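Local coordinates for superoxide dismutase (Clostridium difficile, PDB 3TJT), which probably converts superoxide radicals to hydrogen peroxide and oxygen at a metal centre that holds iron(III) in this crystal, at residues G112-E115 against K116-Q119; F121-S124 against A125-F129. All blocks are in the same frame, centred on the assembly; numbering follows the deposited sequence.

Contact 1 (G112-E115 against K116-Q119); sequences GSFE and KFKQ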
loop_
_atom_site.group_PDB
_atom_site.type_symbol
_atom_site.label_atom_id
_atom_site.label_comp_id
_atom_site.label_asym_id
_atom_site.label_seq_id
_atom_site.Cartn_x
_atom_site.Cartn_y
_atom_site.Cartn_z
ATOM N N GLY A 112 -19.288 -10.392 22.090
ATOM C CA GLY A 112 -19.197 -10.793 23.485
ATOM C C GLY A 112 -19.006 -9.614 24.425
ATOM O O GLY A 112 -19.653 -9.522 25.474
ATOM N N SER A 113 -18.110 -8.706 24.052
ATOM C CA SER A 113 -17.872 -7.499 24.838
ATOM C C SER A 113 -17.172 -6.467 23.973
ATOM O O SER A 113 -16.669 -6.794 22.894
ATOM C CB SER A 113 -16.999 -7.809 26.052
ATOM O OG SER A 113 -15.670 -8.090 25.653
ATOM N N PHE A 114 -17.125 -5.226 24.447
ATOM C CA PHE A 114 -16.433 -4.183 23.698
ATOM C C PHE A 114 -14.945 -4.504 23.600
ATOM O O PHE A 114 -14.319 -4.285 22.559
ATOM C CB PHE A 114 -16.632 -2.806 24.336
ATOM C CG PHE A 114 -15.955 -1.694 23.583
ATOM C CD1 PHE A 114 -16.547 -1.140 22.465
ATOM C CD2 PHE A 114 -14.713 -1.222 23.981
ATOM C CE1 PHE A 114 -15.922 -0.122 21.761
ATOM C CE2 PHE A 114 -14.076 -0.205 23.278
ATOM C CZ PHE A 114 -14.687 0.346 22.168
ATOM N N GLU A 115 -14.376 -5.010 24.690
ATOM C CA GLU A 115 -12.951 -5.311 24.722
ATOM C C GLU A 115 -12.577 -6.388 23.706
ATOM O O GLU A 115 -11.517 -6.318 23.080
ATOM C CB GLU A 115 -12.509 -5.730 26.126
ATOM C CG GLU A 115 -11.034 -6.117 26.217
ATOM C CD GLU A 115 -10.092 -5.012 25.738
ATOM O OE1 GLU A 115 -10.357 -3.822 26.026
ATOM O OE2 GLU A 115 -9.078 -5.337 25.079
ATOM N N LYS A 116 -13.442 -7.388 23.553
ATOM C CA LYS A 116 -13.199 -8.444 22.570
ATOM C C LYS A 116 -13.327 -7.904 21.151
ATOM O O LYS A 116 -12.538 -8.258 20.269
ATOM C CB LYS A 116 -14.150 -9.621 22.782
ATOM C CG LYS A 116 -13.765 -10.510 23.955
ATOM C CD LYS A 116 -14.830 -11.561 24.217
ATOM C CE LYS A 116 -14.423 -12.472 25.359
ATOM N NZ LYS A 116 -15.505 -13.445 25.687
ATOM N N PHE A 117 -14.327 -7.055 20.929
ATOM C CA PHE A 117 -14.464 -6.373 19.649
ATOM C C PHE A 117 -13.191 -5.580 19.322
ATOM O O PHE A 117 -12.660 -5.650 18.205
ATOM C CB PHE A 117 -15.644 -5.398 19.648
ATOM C CG PHE A 117 -15.462 -4.272 18.677
ATOM C CD1 PHE A 117 -15.566 -4.498 17.314
ATOM C CD2 PHE A 117 -15.119 -3.000 19.118
ATOM C CE1 PHE A 117 -15.362 -3.473 16.405
ATOM C CE2 PHE A 117 -14.907 -1.969 18.212
ATOM C CZ PHE A 117 -15.034 -2.206 16.855
ATOM N N LYS A 118 -12.718 -4.809 20.296
ATOM C CA LYS A 118 -11.550 -3.956 20.090
ATOM C C LYS A 118 -10.300 -4.774 19.758
ATOM O O LYS A 118 -9.539 -4.413 18.864
ATOM C CB LYS A 118 -11.303 -3.077 21.322
ATOM C CG LYS A 118 -10.214 -2.035 21.126
ATOM C CD LYS A 118 -10.125 -1.101 22.331
ATOM C CE LYS A 118 -8.995 -0.089 22.166
ATOM N NZ LYS A 118 -8.869 0.787 23.365
ATOM N N GLN A 119 -10.080 -5.869 20.480
ATOM C CA GLN A 119 -8.908 -6.706 20.219
ATOM C C GLN A 119 -8.937 -7.283 18.809
ATOM O O GLN A 119 -7.903 -7.339 18.138
ATOM C CB GLN A 119 -8.795 -7.834 21.244
ATOM C CG GLN A 119 -8.443 -7.336 22.642
ATOM C CD GLN A 119 -8.303 -8.461 23.652
ATOM O OE1 GLN A 119 -8.212 -9.635 23.284
ATOM N NE2 GLN A 119 -8.278 -8.105 24.936
#
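S113 and K116 meet where helix 114-127 starts: the serine hydroxyl OG accepts from K116 N over 3.1 Å with an N-H...O angle of 159°. In S113, OG sits between the backbone N and the carbonyl carbon, turned back over the first turn, where it satisfies an amide that has no earlier helical carbonyl to use. The aliphatic part of K116 runs past the same oxygen, its CG 3.5 Å from S113 OG, before the extended chain leads outward.

Main-chain bonds take over at once. F117 N donates to S113 O, K118 N to F114 O at 2.8 Å, and Q119 N to E115 O, so the i to i+4 ladder is in place from the cap residue onward.

One further polar bond lies on the outer surface. E115 bends at chi2, which carries its carboxylate forward along the helix, one turn on, to Q119, whose NE2 donates to E115 OE2 over 2.9 Å. The carboxylate is gripped through the anti lone pair of OE2, which lies nearly in the amide plane of Q119, while the two flat groups are turned 61° from each other.

The apolar contacts gather around the F114 ring. Its CE1 comes 4.0 Å from F117 CD2, the ring planes inclined at 52° with centroids 5.7 Å apart. At the CE2 side of the same ring, K118 CD comes obliquely to 4.2 Å from F114 CE2. Beyond the pair, F117 packs edge-to-face with F111 of the preceding helix, and F114 rests on P99.

G112 leaves helix 101-111 with positive phi, and S113 caps the next: a helix-to-helix turn closed by a serine N-cap, in the C-terminal domain of the iron/manganese superoxide dismutases.

Contact 2 (F121-S124 against A125-F129); sequences FQKS and ALDVF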
loop_
_atom_site.group_PDB
_atom_site.type_symbol
_atom_site.label_atom_id
_atom_site.label_comp_id
_atom_site.label_asym_id
_atom_site.label_seq_id
_atom_site.Cartn_x
_atom_site.Cartn_y
_atom_site.Cartn_z
ATOM N N PHE A 121 -10.617 -6.028 16.156
ATOM C CA PHE A 121 -10.448 -4.949 15.190
ATOM C C PHE A 121 -8.969 -4.575 15.076
ATOM O O PHE A 121 -8.433 -4.413 13.967
ATOM C CB PHE A 121 -11.279 -3.727 15.592
ATOM C CG PHE A 121 -11.300 -2.648 14.553
ATOM C CD1 PHE A 121 -12.327 -2.584 13.626
ATOM C CD2 PHE A 121 -10.284 -1.704 14.495
ATOM C CE1 PHE A 121 -12.346 -1.594 12.660
ATOM C CE2 PHE A 121 -10.290 -0.708 13.537
ATOM C CZ PHE A 121 -11.320 -0.652 12.612
ATOM N N GLN A 122 -8.309 -4.435 16.221
ATOM C CA GLN A 122 -6.905 -4.036 16.220
ATOM C C GLN A 122 -6.029 -5.048 15.489
ATOM O O GLN A 122 -5.149 -4.667 14.725
ATOM C CB GLN A 122 -6.393 -3.792 17.636
ATOM C CG GLN A 122 -7.043 -2.591 18.295
ATOM C CD GLN A 122 -6.169 -1.980 19.379
ATOM O OE1 GLN A 122 -6.666 -1.428 20.357
ATOM N NE2 GLN A 122 -4.857 -2.068 19.198
ATOM N N LYS A 123 -6.280 -6.332 15.712
ATOM C CA LYS A 123 -5.517 -7.374 15.027
ATOM C C LYS A 123 -5.773 -7.382 13.521
ATOM O O LYS A 123 -4.843 -7.550 12.722
ATOM C CB LYS A 123 -5.823 -8.752 15.610
ATOM C CG LYS A 123 -4.910 -9.840 15.059
ATOM C CD LYS A 123 -5.163 -11.171 15.738
ATOM C CE LYS A 123 -3.979 -12.116 15.546
ATOM N NZ LYS A 123 -3.658 -12.354 14.109
ATOM N N SER A 124 -7.031 -7.214 13.127
ATOM C CA SER A 124 -7.354 -7.170 11.703
ATOM C C SER A 124 -6.672 -5.989 11.028
ATOM O O SER A 124 -6.134 -6.126 9.927
ATOM C CB SER A 124 -8.870 -7.120 11.469
ATOM O OG SER A 124 -9.477 -8.343 11.869
ATOM N N ALA A 125 -6.691 -4.836 11.694
ATOM C CA ALA A 125 -6.032 -3.640 11.173
ATOM C C ALA A 125 -4.517 -3.849 11.059
ATOM O O ALA A 125 -3.883 -3.423 10.081
ATOM C CB ALA A 125 -6.332 -2.438 12.074
ATOM N N LEU A 126 -3.941 -4.503 12.061
ATOM C CA LEU A 126 -2.497 -4.725 12.080
ATOM C C LEU A 126 -2.066 -5.679 10.978
ATOM O O LEU A 126 -0.979 -5.546 10.421
ATOM C CB LEU A 126 -2.063 -5.276 13.438
ATOM C CG LEU A 126 -0.551 -5.397 13.644
ATOM C CD1 LEU A 126 0.060 -4.010 13.766
ATOM C CD2 LEU A 126 -0.230 -6.256 14.869
ATOM N N ASP A 127 -2.928 -6.639 10.661
ATOM C CA ASP A 127 -2.575 -7.704 9.726
ATOM C C ASP A 127 -2.830 -7.382 8.244
ATOM O O ASP A 127 -2.468 -8.173 7.372
ATOM C CB ASP A 127 -3.285 -9.009 10.111
ATOM C CG ASP A 127 -2.739 -9.627 11.394
ATOM O OD1 ASP A 127 -1.713 -9.145 11.926
ATOM O OD2 ASP A 127 -3.344 -10.608 11.880
ATOM N N VAL A 128 -3.442 -6.239 7.942
ATOM C CA VAL A 128 -3.623 -5.855 6.551
ATOM C C VAL A 128 -2.246 -5.770 5.910
ATOM O O VAL A 128 -1.360 -5.068 6.417
ATOM C CB VAL A 128 -4.334 -4.492 6.400
ATOM C CG1 VAL A 128 -4.236 -4.000 4.968
ATOM C CG2 VAL A 128 -5.805 -4.602 6.839
ATOM N N PHE A 129 -2.054 -6.506 4.817
ATOM C CA PHE A 129 -0.755 -6.525 4.147
ATOM C C PHE A 129 -0.788 -5.648 2.911
ATOM O O PHE A 129 -1.576 -5.883 1.990
ATOM C CB PHE A 129 -0.337 -7.946 3.758
ATOM C CG PHE A 129 1.091 -8.034 3.318
ATOM C CD1 PHE A 129 2.106 -8.087 4.260
ATOM C CD2 PHE A 129 1.424 -8.018 1.973
ATOM C CE1 PHE A 129 3.446 -8.145 3.864
ATOM C CE2 PHE A 129 2.758 -8.081 1.562
ATOM C CZ PHE A 129 3.767 -8.135 2.510
#
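The last turns of helix 114-127, and its exit toward strand 132-138 in the C-terminal alpha/beta domain, are held by the bonds between F121-S124 and A125-F129. Regular i to i+4 bonding runs through A125 N to F121 O (2.9 Å) and L126 N to Q122 O, then is less straight at D127 N, which reaches K123 O with an N-H...O angle of 138°. S124 O receives two weak bonds, from D127 N and V128 N, both 3.3 Å long.

On the outer surface K123 and D127, one turn apart, form a salt bridge. With CG anti to the backbone N (chi1 -172°), the lysine chain runs out and then folds at chi4, so that NZ lies 2.8 Å from D127 OD2, which accepts through its syn lone pair. The CG of K123 also passes 3.6 Å from D127 OD2.

The flank facing the sheet is largely apolar: F121 and A125 pack on L166 of strand 161-167, and V128 touches T148 of strand 144-150. R181 NH1 hydrogen-bonds to A125 O and V128 O, tying the helix end to helix 181-188.

Chemically, backbone bonding weakens toward the C-terminal end of the helix. The carboxylate of D127 lies near the helix C-terminus, an electrostatically poor place for a negative charge, which the lysine ammonium probably offsets.

Contacts 1 and 2 are the opening and closing turns of one helix, 114-127, in series along the chain with their centres 14 Å apart. Contact 1 is a surface feature, distant from the metal site; contact 2 is partly buried, its inner side against the sheet and the side chain of V128 about 12 Å from the bound iron(III) ion. Each carries a polar i to i+4 pair on its exposed side, an amide-carboxylate bond in the first and a salt bridge in the second. Their ends differ: a side-chain oxygen caps the start, whereas carbonyls at the finish take an arginine from helix 181-188. A phenylalanine pair packs within the former, while the latter packs against the sheet.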